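PDB 5DQV: uncharacterized protein from Bacillus subtilis, which probably hydrolyses nucleotides to release pyrophosphate, as a metal-dependent nucleotide pyrophosphohydrolase of the HD-domain family. Local coordinates for residues 53-64 against 95-106; 11-19 against 82-91. One frame throughout, in Å; residues are numbered along the deposited sequence.

Interaction 1: residues 53-64 against 95-106. With NI (nickel (II) ion), chain C.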
loop_
_atom_site.group_PDB
_atom_site.type_symbol
_atom_site.label_atom_id
_atom_site.label_comp_id
_atom_site.label_asym_id
_atom_site.label_seq_id
_atom_site.Cartn_x
_atom_site.Cartn_y
_atom_site.Cartn_z
ATOM N N ASP A 53 -6.367 -31.699 -11.322
ATOM C CA ASP A 53 -5.841 -32.560 -10.252
ATOM C C ASP A 53 -5.530 -31.731 -9.023
ATOM O O ASP A 53 -4.572 -30.948 -9.041
ATOM C CB ASP A 53 -4.575 -33.251 -10.707
ATOM C CG ASP A 53 -4.044 -34.261 -9.665
ATOM O OD1 ASP A 53 -3.814 -33.988 -8.443
ATOM O OD2 ASP A 53 -3.830 -35.361 -10.111
ATOM N N LEU A 54 -6.306 -31.897 -7.956
ATOM C CA LEU A 54 -6.201 -30.974 -6.791
ATOM C C LEU A 54 -4.888 -31.127 -5.992
ATOM O O LEU A 54 -4.358 -30.144 -5.426
ATOM C CB LEU A 54 -7.398 -31.145 -5.845
ATOM C CG LEU A 54 -8.778 -30.800 -6.382
ATOM C CD1 LEU A 54 -9.878 -30.849 -5.285
ATOM C CD2 LEU A 54 -8.791 -29.420 -7.126
ATOM N N PHE A 55 -4.364 -32.353 -5.945
ATOM C CA PHE A 55 -3.132 -32.560 -5.222
ATOM C C PHE A 55 -1.992 -31.855 -5.928
ATOM O O PHE A 55 -1.148 -31.205 -5.285
ATOM C CB PHE A 55 -2.834 -34.054 -5.027
ATOM C CG PHE A 55 -1.579 -34.311 -4.240
ATOM C CD1 PHE A 55 -1.504 -33.928 -2.912
ATOM C CD2 PHE A 55 -0.484 -34.911 -4.831
ATOM C CE1 PHE A 55 -0.374 -34.136 -2.182
ATOM C CE2 PHE A 55 0.647 -35.131 -4.130
ATOM C CZ PHE A 55 0.705 -34.753 -2.771
ATOM N N ILE A 56 -1.968 -31.944 -7.259
ATOM C CA ILE A 56 -0.888 -31.312 -7.999
ATOM C C ILE A 56 -1.057 -29.802 -7.890
ATOM O O ILE A 56 -0.080 -29.065 -7.720
ATOM C CB ILE A 56 -0.829 -31.767 -9.498
ATOM C CG1 ILE A 56 -0.504 -33.266 -9.641
ATOM C CG2 ILE A 56 0.157 -30.935 -10.260
ATOM C CD1 ILE A 56 0.823 -33.705 -8.915
ATOM N N VAL A 57 -2.288 -29.329 -7.983
ATOM C CA VAL A 57 -2.532 -27.893 -7.914
ATOM C C VAL A 57 -2.061 -27.339 -6.568
ATOM O O VAL A 57 -1.337 -26.322 -6.513
ATOM C CB VAL A 57 -4.007 -27.566 -8.103
ATOM C CG1 VAL A 57 -4.288 -26.135 -7.589
ATOM C CG2 VAL A 57 -4.413 -27.721 -9.589
ATOM N N GLU A 58 -2.435 -28.030 -5.482
ATOM C CA GLU A 58 -2.074 -27.522 -4.154
ATOM C C GLU A 58 -0.562 -27.549 -3.919
ATOM O O GLU A 58 -0.013 -26.599 -3.364
ATOM C CB GLU A 58 -2.782 -28.286 -3.075
ATOM C CG GLU A 58 -2.652 -27.660 -1.735
ATOM C CD GLU A 58 -3.408 -28.398 -0.683
ATOM O OE1 GLU A 58 -4.047 -29.458 -0.968
ATOM O OE2 GLU A 58 -3.291 -27.949 0.460
ATOM N N THR A 59 0.078 -28.652 -4.271
ATOM C CA THR A 59 1.515 -28.800 -4.160
ATOM C C THR A 59 2.283 -27.781 -4.963
ATOM O O THR A 59 3.157 -27.093 -4.406
ATOM C CB THR A 59 1.984 -30.227 -4.495
ATOM O OG1 THR A 59 1.305 -31.141 -3.636
ATOM C CG2 THR A 59 3.484 -30.336 -4.286
ATOM N N ALA A 60 1.913 -27.609 -6.236
ATOM C CA ALA A 60 2.518 -26.564 -7.053
ATOM C C ALA A 60 2.305 -25.173 -6.515
ATOM O O ALA A 60 3.234 -24.343 -6.469
ATOM C CB ALA A 60 2.029 -26.675 -8.532
ATOM N N ALA A 61 1.102 -24.914 -6.031
ATOM C CA ALA A 61 0.817 -23.599 -5.449
ATOM C C ALA A 61 1.719 -23.381 -4.263
ATOM O O ALA A 61 2.300 -22.315 -4.096
ATOM C CB ALA A 61 -0.663 -23.496 -5.036
ATOM N N LEU A 62 1.843 -24.410 -3.429
ATOM C CA LEU A 62 2.639 -24.257 -2.189
ATOM C C LEU A 62 4.104 -23.977 -2.504
ATOM O O LEU A 62 4.721 -23.170 -1.828
ATOM C CB LEU A 62 2.485 -25.460 -1.311
ATOM C CG LEU A 62 1.125 -25.588 -0.607
ATOM C CD1 LEU A 62 0.992 -26.988 0.013
ATOM C CD2 LEU A 62 0.948 -24.432 0.465
ATOM N N VAL A 63 4.668 -24.618 -3.535
ATOM C CA VAL A 63 6.117 -24.449 -3.818
ATOM C C VAL A 63 6.427 -23.488 -4.940
ATOM O O VAL A 63 7.607 -23.290 -5.255
ATOM C CB VAL A 63 6.825 -25.821 -4.056
ATOM C CG1 VAL A 63 6.574 -26.772 -2.823
ATOM C CG2 VAL A 63 6.318 -26.480 -5.405
ATOM N N HIS A 64 5.395 -22.816 -5.472
ATOM C CA HIS A 64 5.522 -22.049 -6.726
ATOM C C HIS A 64 6.572 -20.941 -6.623
ATOM O O HIS A 64 7.211 -20.621 -7.631
ATOM C CB HIS A 64 4.128 -21.518 -7.213
ATOM C CG HIS A 64 3.731 -20.163 -6.695
ATOM N ND1 HIS A 64 3.042 -19.984 -5.515
ATOM C CD2 HIS A 64 3.880 -18.917 -7.234
ATOM C CE1 HIS A 64 2.843 -18.690 -5.304
ATOM N NE2 HIS A 64 3.344 -18.016 -6.335
ATOM N N ASP A 95 4.351 -37.381 -10.077
ATOM C CA ASP A 95 3.745 -36.198 -9.505
ATOM C C ASP A 95 4.758 -35.124 -9.246
ATOM O O ASP A 95 4.509 -33.938 -9.527
ATOM C CB ASP A 95 3.035 -36.550 -8.201
ATOM C CG ASP A 95 1.725 -37.259 -8.452
ATOM O OD1 ASP A 95 1.188 -37.174 -9.577
ATOM O OD2 ASP A 95 1.258 -37.886 -7.532
ATOM N N ALA A 96 5.904 -35.533 -8.724
ATOM C CA ALA A 96 6.974 -34.603 -8.487
ATOM C C ALA A 96 7.487 -33.949 -9.796
ATOM O O ALA A 96 7.694 -32.734 -9.868
ATOM C CB ALA A 96 8.102 -35.312 -7.698
ATOM N N ASP A 97 7.611 -34.735 -10.858
ATOM C CA ASP A 97 8.007 -34.202 -12.161
ATOM C C ASP A 97 6.969 -33.163 -12.669
ATOM O O ASP A 97 7.355 -32.105 -13.229
ATOM C CB ASP A 97 8.111 -35.356 -13.206
ATOM C CG ASP A 97 9.410 -36.109 -13.139
ATOM O OD1 ASP A 97 10.305 -35.692 -12.399
ATOM O OD2 ASP A 97 9.549 -37.141 -13.841
ATOM N N ARG A 98 5.666 -33.468 -12.496
ATOM C CA ARG A 98 4.585 -32.582 -12.937
ATOM C C ARG A 98 4.698 -31.245 -12.212
ATOM O O ARG A 98 4.524 -30.192 -12.810
ATOM C CB ARG A 98 3.188 -33.190 -12.655
ATOM C CG ARG A 98 2.726 -34.294 -13.589
ATOM C CD ARG A 98 1.395 -34.950 -13.136
ATOM N NE ARG A 98 0.212 -34.114 -13.380
ATOM C CZ ARG A 98 -1.035 -34.429 -13.011
ATOM N NH1 ARG A 98 -1.303 -35.586 -12.400
ATOM N NH2 ARG A 98 -2.040 -33.593 -13.285
ATOM N N VAL A 99 4.949 -31.310 -10.901
ATOM C CA VAL A 99 5.053 -30.124 -10.087
ATOM C C VAL A 99 6.259 -29.290 -10.555
ATOM O O VAL A 99 6.117 -28.087 -10.807
ATOM C CB VAL A 99 5.158 -30.457 -8.609
ATOM C CG1 VAL A 99 5.639 -29.217 -7.823
ATOM C CG2 VAL A 99 3.763 -30.938 -8.126
ATOM N N ILE A 100 7.386 -29.948 -10.830
ATOM C CA ILE A 100 8.581 -29.246 -11.294
ATOM C C ILE A 100 8.325 -28.575 -12.651
ATOM O O ILE A 100 8.699 -27.396 -12.849
ATOM C CB ILE A 100 9.816 -30.205 -11.255
ATOM C CG1 ILE A 100 10.191 -30.559 -9.814
ATOM C CG2 ILE A 100 11.065 -29.677 -12.083
ATOM C CD1 ILE A 100 10.395 -29.354 -8.839
ATOM N N HIS A 101 7.660 -29.276 -13.565
ATOM C CA HIS A 101 7.371 -28.734 -14.879
ATOM C C HIS A 101 6.513 -27.464 -14.770
ATOM O O HIS A 101 6.697 -26.530 -15.532
ATOM C CB HIS A 101 6.703 -29.774 -15.789
ATOM C CG HIS A 101 7.641 -30.812 -16.345
ATOM N ND1 HIS A 101 8.757 -30.495 -17.097
ATOM C CD2 HIS A 101 7.580 -32.167 -16.326
ATOM C CE1 HIS A 101 9.365 -31.608 -17.474
ATOM N NE2 HIS A 101 8.674 -32.637 -17.013
ATOM N N ILE A 102 5.592 -27.424 -13.802
ATOM C CA ILE A 102 4.777 -26.228 -13.589
ATOM C C ILE A 102 5.661 -25.076 -13.131
ATOM O O ILE A 102 5.675 -24.007 -13.760
ATOM C CB ILE A 102 3.649 -26.455 -12.532
ATOM C CG1 ILE A 102 2.599 -27.429 -13.075
ATOM C CG2 ILE A 102 2.960 -25.092 -12.172
ATOM C CD1 ILE A 102 1.567 -27.933 -11.996
ATOM N N ILE A 103 6.407 -25.277 -12.047
ATOM C CA ILE A 103 7.062 -24.114 -11.418
ATOM C C ILE A 103 8.228 -23.550 -12.211
ATOM O O ILE A 103 8.531 -22.373 -12.080
ATOM C CB ILE A 103 7.428 -24.392 -9.944
ATOM C CG1 ILE A 103 8.528 -25.445 -9.835
ATOM C CG2 ILE A 103 6.161 -24.866 -9.232
ATOM C CD1 ILE A 103 8.926 -25.814 -8.395
ATOM N N THR A 104 8.834 -24.352 -13.079
ATOM C CA THR A 104 9.967 -23.899 -13.887
ATOM C C THR A 104 9.472 -23.188 -15.120
ATOM O O THR A 104 10.131 -22.261 -15.611
ATOM C CB THR A 104 10.884 -25.055 -14.294
ATOM O OG1 THR A 104 10.122 -26.078 -14.937
ATOM C CG2 THR A 104 11.608 -25.643 -13.034
ATOM N N LYS A 105 8.321 -23.627 -15.620
ATOM C CA LYS A 105 7.591 -22.898 -16.666
ATOM C C LYS A 105 7.120 -21.528 -16.137
ATOM O O LYS A 105 7.335 -20.541 -16.775
ATOM C CB LYS A 105 6.415 -23.728 -17.196
ATOM C CG LYS A 105 6.848 -24.867 -18.158
ATOM C CD LYS A 105 5.917 -25.014 -19.394
ATOM N N MET A 106 6.487 -21.498 -14.959
ATOM C CA MET A 106 5.982 -20.233 -14.361
ATOM C C MET A 106 7.137 -19.240 -14.149
ATOM O O MET A 106 7.021 -18.093 -14.496
ATOM C CB MET A 106 5.280 -20.473 -13.010
ATOM C CG MET A 106 3.860 -21.075 -13.044
ATOM S SD MET A 106 3.134 -21.178 -11.332
ATOM C CE MET A 106 2.947 -19.376 -11.103
HETATM NI NI NI C . 3.388 -16.022 -6.239
HETATM O O HOH W 1 -2.078 -36.969 -8.358
HETATM O O HOH W 2 8.037 -20.549 -10.076
#

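Interaction 2: residues 11-19 against 82-91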
loop_
_atom_site.group_PDB
_atom_site.type_symbol
_atom_site.label_atom_id
_atom_site.label_comp_id
_atom_site.label_asym_id
_atom_site.label_seq_id
_atom_site.Cartn_x
_atom_site.Cartn_y
_atom_site.Cartn_z
ATOM N N LYS A 11 -1.892 -35.685 4.368
ATOM C CA LYS A 11 -0.735 -35.663 5.229
ATOM C C LYS A 11 0.456 -35.078 4.470
ATOM O O LYS A 11 1.220 -34.262 5.003
ATOM C CB LYS A 11 -0.447 -37.098 5.765
ATOM C CG LYS A 11 1.005 -37.350 6.111
ATOM N N GLN A 12 0.606 -35.465 3.210
ATOM C CA GLN A 12 1.710 -34.922 2.394
ATOM C C GLN A 12 1.548 -33.396 2.189
ATOM O O GLN A 12 2.519 -32.638 2.309
ATOM C CB GLN A 12 1.780 -35.685 1.060
ATOM C CG GLN A 12 2.136 -37.213 1.205
ATOM C CD GLN A 12 2.164 -37.925 -0.129
ATOM O OE1 GLN A 12 1.645 -37.414 -1.110
ATOM N NE2 GLN A 12 2.752 -39.115 -0.175
ATOM N N ALA A 13 0.321 -32.924 1.920
ATOM C CA ALA A 13 0.108 -31.489 1.771
ATOM C C ALA A 13 0.448 -30.760 3.099
ATOM O O ALA A 13 1.063 -29.713 3.084
ATOM C CB ALA A 13 -1.346 -31.179 1.309
ATOM N N ASP A 14 0.045 -31.329 4.238
ATOM C CA ASP A 14 0.358 -30.705 5.529
ATOM C C ASP A 14 1.890 -30.687 5.738
ATOM O O ASP A 14 2.443 -29.745 6.305
ATOM C CB ASP A 14 -0.330 -31.423 6.698
ATOM C CG ASP A 14 -1.786 -31.009 6.894
ATOM O OD1 ASP A 14 -2.206 -29.864 6.585
ATOM O OD2 ASP A 14 -2.530 -31.855 7.385
ATOM N N GLN A 15 2.565 -31.741 5.296
ATOM C CA GLN A 15 4.020 -31.793 5.364
ATOM C C GLN A 15 4.683 -30.724 4.558
ATOM O O GLN A 15 5.582 -30.010 5.026
ATOM C CB GLN A 15 4.516 -33.159 4.885
ATOM C CG GLN A 15 5.993 -33.380 5.122
ATOM C CD GLN A 15 6.275 -34.413 6.215
ATOM O OE1 GLN A 15 5.713 -35.481 6.201
ATOM N NE2 GLN A 15 7.146 -34.088 7.126
ATOM N N ILE A 16 4.184 -30.558 3.338
ATOM C CA ILE A 16 4.729 -29.552 2.424
ATOM C C ILE A 16 4.454 -28.169 2.983
ATOM O O ILE A 16 5.344 -27.335 2.968
ATOM C CB ILE A 16 4.182 -29.710 1.016
ATOM C CG1 ILE A 16 4.664 -31.035 0.441
ATOM C CG2 ILE A 16 4.629 -28.503 0.076
ATOM C CD1 ILE A 16 3.854 -31.532 -0.786
ATOM N N ARG A 17 3.254 -27.965 3.541
ATOM C CA ARG A 17 2.901 -26.677 4.128
ATOM C C ARG A 17 3.879 -26.257 5.219
ATOM O O ARG A 17 4.271 -25.095 5.293
ATOM C CB ARG A 17 1.480 -26.687 4.728
ATOM C CG ARG A 17 0.387 -26.445 3.793
ATOM C CD ARG A 17 -0.994 -26.518 4.447
ATOM N NE ARG A 17 -1.910 -26.442 3.334
ATOM C CZ ARG A 17 -2.297 -25.299 2.738
ATOM N NH1 ARG A 17 -1.944 -24.113 3.212
ATOM N NH2 ARG A 17 -3.091 -25.346 1.685
ATOM N N THR A 18 4.233 -27.185 6.105
ATOM C CA THR A 18 5.070 -26.834 7.265
ATOM C C THR A 18 6.498 -26.529 6.733
ATOM O O THR A 18 7.157 -25.634 7.205
ATOM C CB THR A 18 5.122 -27.989 8.269
ATOM O OG1 THR A 18 3.797 -28.316 8.710
ATOM C CG2 THR A 18 6.045 -27.676 9.489
ATOM N N TRP A 19 6.957 -27.325 5.769
ATOM C CA TRP A 19 8.259 -27.118 5.127
ATOM C C TRP A 19 8.382 -25.728 4.509
ATOM O O TRP A 19 9.319 -24.985 4.808
ATOM C CB TRP A 19 8.577 -28.237 4.113
ATOM C CG TRP A 19 9.683 -27.971 3.186
ATOM C CD1 TRP A 19 10.946 -27.577 3.505
ATOM C CD2 TRP A 19 9.632 -28.061 1.757
ATOM N NE1 TRP A 19 11.722 -27.438 2.341
ATOM C CE2 TRP A 19 10.928 -27.715 1.263
ATOM C CE3 TRP A 19 8.615 -28.391 0.837
ATOM C CZ2 TRP A 19 11.228 -27.704 -0.083
ATOM C CZ3 TRP A 19 8.918 -28.383 -0.482
ATOM C CH2 TRP A 19 10.227 -28.045 -0.944
ATOM N N VAL A 82 13.984 -28.536 -4.358
ATOM C CA VAL A 82 12.543 -28.695 -4.288
ATOM C C VAL A 82 12.133 -30.124 -4.649
ATOM O O VAL A 82 11.389 -30.741 -3.931
ATOM C CB VAL A 82 11.830 -27.681 -5.201
ATOM C CG1 VAL A 82 10.362 -27.939 -5.215
ATOM C CG2 VAL A 82 12.122 -26.221 -4.719
ATOM N N TYR A 83 12.624 -30.613 -5.776
ATOM C CA TYR A 83 12.372 -31.968 -6.234
ATOM C C TYR A 83 12.702 -33.027 -5.138
ATOM O O TYR A 83 11.870 -33.862 -4.808
ATOM C CB TYR A 83 13.165 -32.263 -7.526
ATOM C CG TYR A 83 12.975 -33.690 -8.000
ATOM C CD1 TYR A 83 11.896 -34.040 -8.811
ATOM C CD2 TYR A 83 13.851 -34.706 -7.599
ATOM C CE1 TYR A 83 11.726 -35.340 -9.252
ATOM C CE2 TYR A 83 13.665 -36.027 -8.017
ATOM C CZ TYR A 83 12.592 -36.316 -8.839
ATOM O OH TYR A 83 12.394 -37.583 -9.247
ATOM N N ASN A 84 13.901 -32.928 -4.562
ATOM C CA ASN A 84 14.391 -33.914 -3.580
ATOM C C ASN A 84 13.546 -33.958 -2.321
ATOM O O ASN A 84 13.291 -35.048 -1.767
ATOM C CB ASN A 84 15.859 -33.650 -3.258
ATOM C CG ASN A 84 16.808 -34.002 -4.420
ATOM O OD1 ASN A 84 16.419 -34.677 -5.351
ATOM N ND2 ASN A 84 18.091 -33.595 -4.305
ATOM N N GLN A 85 13.068 -32.793 -1.881
ATOM C CA GLN A 85 12.282 -32.724 -0.663
ATOM C C GLN A 85 10.931 -33.312 -0.909
ATOM O O GLN A 85 10.382 -34.053 -0.067
ATOM C CB GLN A 85 12.173 -31.271 -0.186
ATOM C CG GLN A 85 11.694 -31.067 1.237
ATOM C CD GLN A 85 12.820 -31.086 2.276
ATOM O OE1 GLN A 85 13.904 -31.613 2.011
ATOM N NE2 GLN A 85 12.553 -30.564 3.476
ATOM N N LEU A 86 10.337 -32.968 -2.052
ATOM C CA LEU A 86 9.043 -33.595 -2.411
ATOM C C LEU A 86 9.122 -35.118 -2.412
ATOM O O LEU A 86 8.228 -35.806 -1.875
ATOM C CB LEU A 86 8.526 -33.089 -3.784
ATOM C CG LEU A 86 8.167 -31.609 -3.846
ATOM C CD1 LEU A 86 7.871 -31.212 -5.324
ATOM C CD2 LEU A 86 6.983 -31.348 -2.891
ATOM N N VAL A 87 10.155 -35.660 -3.049
ATOM C CA VAL A 87 10.316 -37.108 -3.161
ATOM C C VAL A 87 10.552 -37.740 -1.769
ATOM O O VAL A 87 10.028 -38.797 -1.455
ATOM C CB VAL A 87 11.467 -37.462 -4.174
ATOM C CG1 VAL A 87 11.926 -38.925 -4.073
ATOM C CG2 VAL A 87 10.989 -37.138 -5.596
ATOM N N THR A 88 11.371 -37.098 -0.954
ATOM C CA THR A 88 11.636 -37.593 0.383
ATOM C C THR A 88 10.355 -37.615 1.170
ATOM O O THR A 88 10.075 -38.546 1.935
ATOM C CB THR A 88 12.635 -36.662 1.078
ATOM O OG1 THR A 88 13.860 -36.680 0.345
ATOM C CG2 THR A 88 12.859 -37.072 2.546
ATOM N N PHE A 89 9.556 -36.579 0.994
ATOM C CA PHE A 89 8.269 -36.498 1.653
ATOM C C PHE A 89 7.231 -37.503 1.151
ATOM O O PHE A 89 6.116 -37.588 1.734
ATOM C CB PHE A 89 7.706 -35.083 1.588
ATOM C CG PHE A 89 8.389 -34.067 2.482
ATOM C CD1 PHE A 89 9.144 -34.420 3.587
ATOM C CD2 PHE A 89 8.163 -32.722 2.259
ATOM C CE1 PHE A 89 9.716 -33.433 4.411
ATOM C CE2 PHE A 89 8.691 -31.779 3.084
ATOM C CZ PHE A 89 9.465 -32.129 4.165
ATOM N N GLY A 90 7.573 -38.285 0.118
ATOM C CA GLY A 90 6.740 -39.396 -0.328
ATOM C C GLY A 90 5.869 -39.117 -1.547
ATOM O O GLY A 90 5.083 -39.990 -1.964
ATOM N N ILE A 91 6.027 -37.940 -2.168
ATOM C CA ILE A 91 5.338 -37.684 -3.414
ATOM C C ILE A 91 6.000 -38.551 -4.482
ATOM O O ILE A 91 7.208 -38.540 -4.601
ATOM C CB ILE A 91 5.379 -36.148 -3.781
ATOM C CG1 ILE A 91 4.602 -35.370 -2.697
ATOM C CG2 ILE A 91 4.878 -35.914 -5.213
ATOM C CD1 ILE A 91 3.906 -34.173 -3.166
HETATM O O HOH W 3 4.597 -36.603 3.866
#

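Interaction 1: residues 53-64 against 95-106
Ile56 and Val99 interlock the helices 54-63 and 95-106, whose axes cross at -48° and approach to 9.4 Å. Each is a knob in a hole of the other helix: Ile56 sits among Asp95, Arg98, Val99 and Ile102, Val99 among Ile56, Thr59, Ala60 and Val63. The two branches of Val99 divide the work, CG1 lying 3.7 Å from Val63 CG2 while CG2 turns to the methyl of Thr59. Ala60, small enough to let the backbones close in, receives Ile102 CD1 on its CB at 3.7 Å. That same CD1 also touches Ile56 CG2. Farther along, Ile103 places CG2 against His64 CA and CD1 against Val63 CG2.

Polar contacts gather at the start of helix 54-63. Asp53 is its N-cap, OD1 accepting from Ile56 N at 3.0 Å. Its CG stands opposite the backbone N (chi1 -175°), which sends OD2 toward Arg98 NH1, 3.4 Å away, in a long salt bridge whose hydrogen bond is weak, with carboxylate and guanidinium planes nearly perpendicular (87°) in the conformer described. Ile56 CG1 covers the centre of one guanidinium face; the stronger partner of Arg98 is Glu122, which pairs with NH2. Water 1 donates to Asp53 OD2 and, weakly, to Asp95 OD1, a link between two carboxylates that probably eases their repulsion.

At the other end, the His64 ring is fixed at both nitrogens: ND1 donates almost straight to Ala61 O at 2.8 Å, in the ring plane and on a carbonyl lone pair, and NE2 binds nickel at 2.0 Å. Met106 CE approaches His64 CD2 obliquely at 4.0 Å. His35 and Asp130 share the ion; with His64 and Asp65 they form the metal site characteristic of the all-helical HD domain.

Interaction 2: residues 11-19 against 82-91
Helices 11-19 and 82-88 run roughly antiparallel, their directions 140° apart and their axes 11.0 Å at closest, a spacing filled by long and aromatic side chains. The second helix ends in a Schellman motif at Gly90, whose positive phi turns the chain toward Ile91.

Phe89 and Trp19 form an offset edge-to-face pair, the Phe89 edge directed at the indole face with planes at 81°. Each ring is also covered by a glutamine. Gln15 CG stands over the Phe89 ring as a CH-pi contact, 3.5 Å from its centroid and 4° off the normal; a bend at chi2 then takes the amide out over the CD1-CE1 rim, its plane tilted modestly from the ring's. Gln85 CG makes the matching contact over the six-membered ring of Trp19, with its NE2 lying over the indole face 3.4 Å from Trp19 CD1.

On the inner side, Ile16 CD1 touches both Ile91 CD1 at 3.6 Å and Leu86 CD2 at 3.8 Å, crossing both side chains at about a right angle. Nearer the solvent, water 3 donates to Gln15 OE1 and Phe89 O, while the extended Gln12 brings NE2 to 3.1 Å from Gly90 O.

Ile16 and Trp19 also touch helix 54-63, and Leu86 meets Val99 of helix 93-106. The contact thus joins the N-terminal helix 8-24 to helix 79-88 in the helical bundle, as an antiparallel helix pair well removed from the nickel.

Interaction 1 is the more buried and reaches the nickel site; interaction 2 is partly buried, its centre about 20 Å from the centre of the chain, against about 13 Å for that of interaction 1. Their segments alternate along the sequence, and the two contacts adjoin: Phe55 CZ packs 3.3 Å from Ile91 CD1, and Glu58 OE2 pairs with Arg17 NH2 in a salt bridge of 2.9 Å. Helix 54-63 therefore meets both helix 93-106 and the N-terminal helix 8-24. The chemistry follows the depth. Interlocking aliphatic side chains dominate 53-64 against 95-106, with charges at one end and a metal ligand at the other, whereas 11-19 against 82-91 relies on aromatic rings overlaid by glutamines.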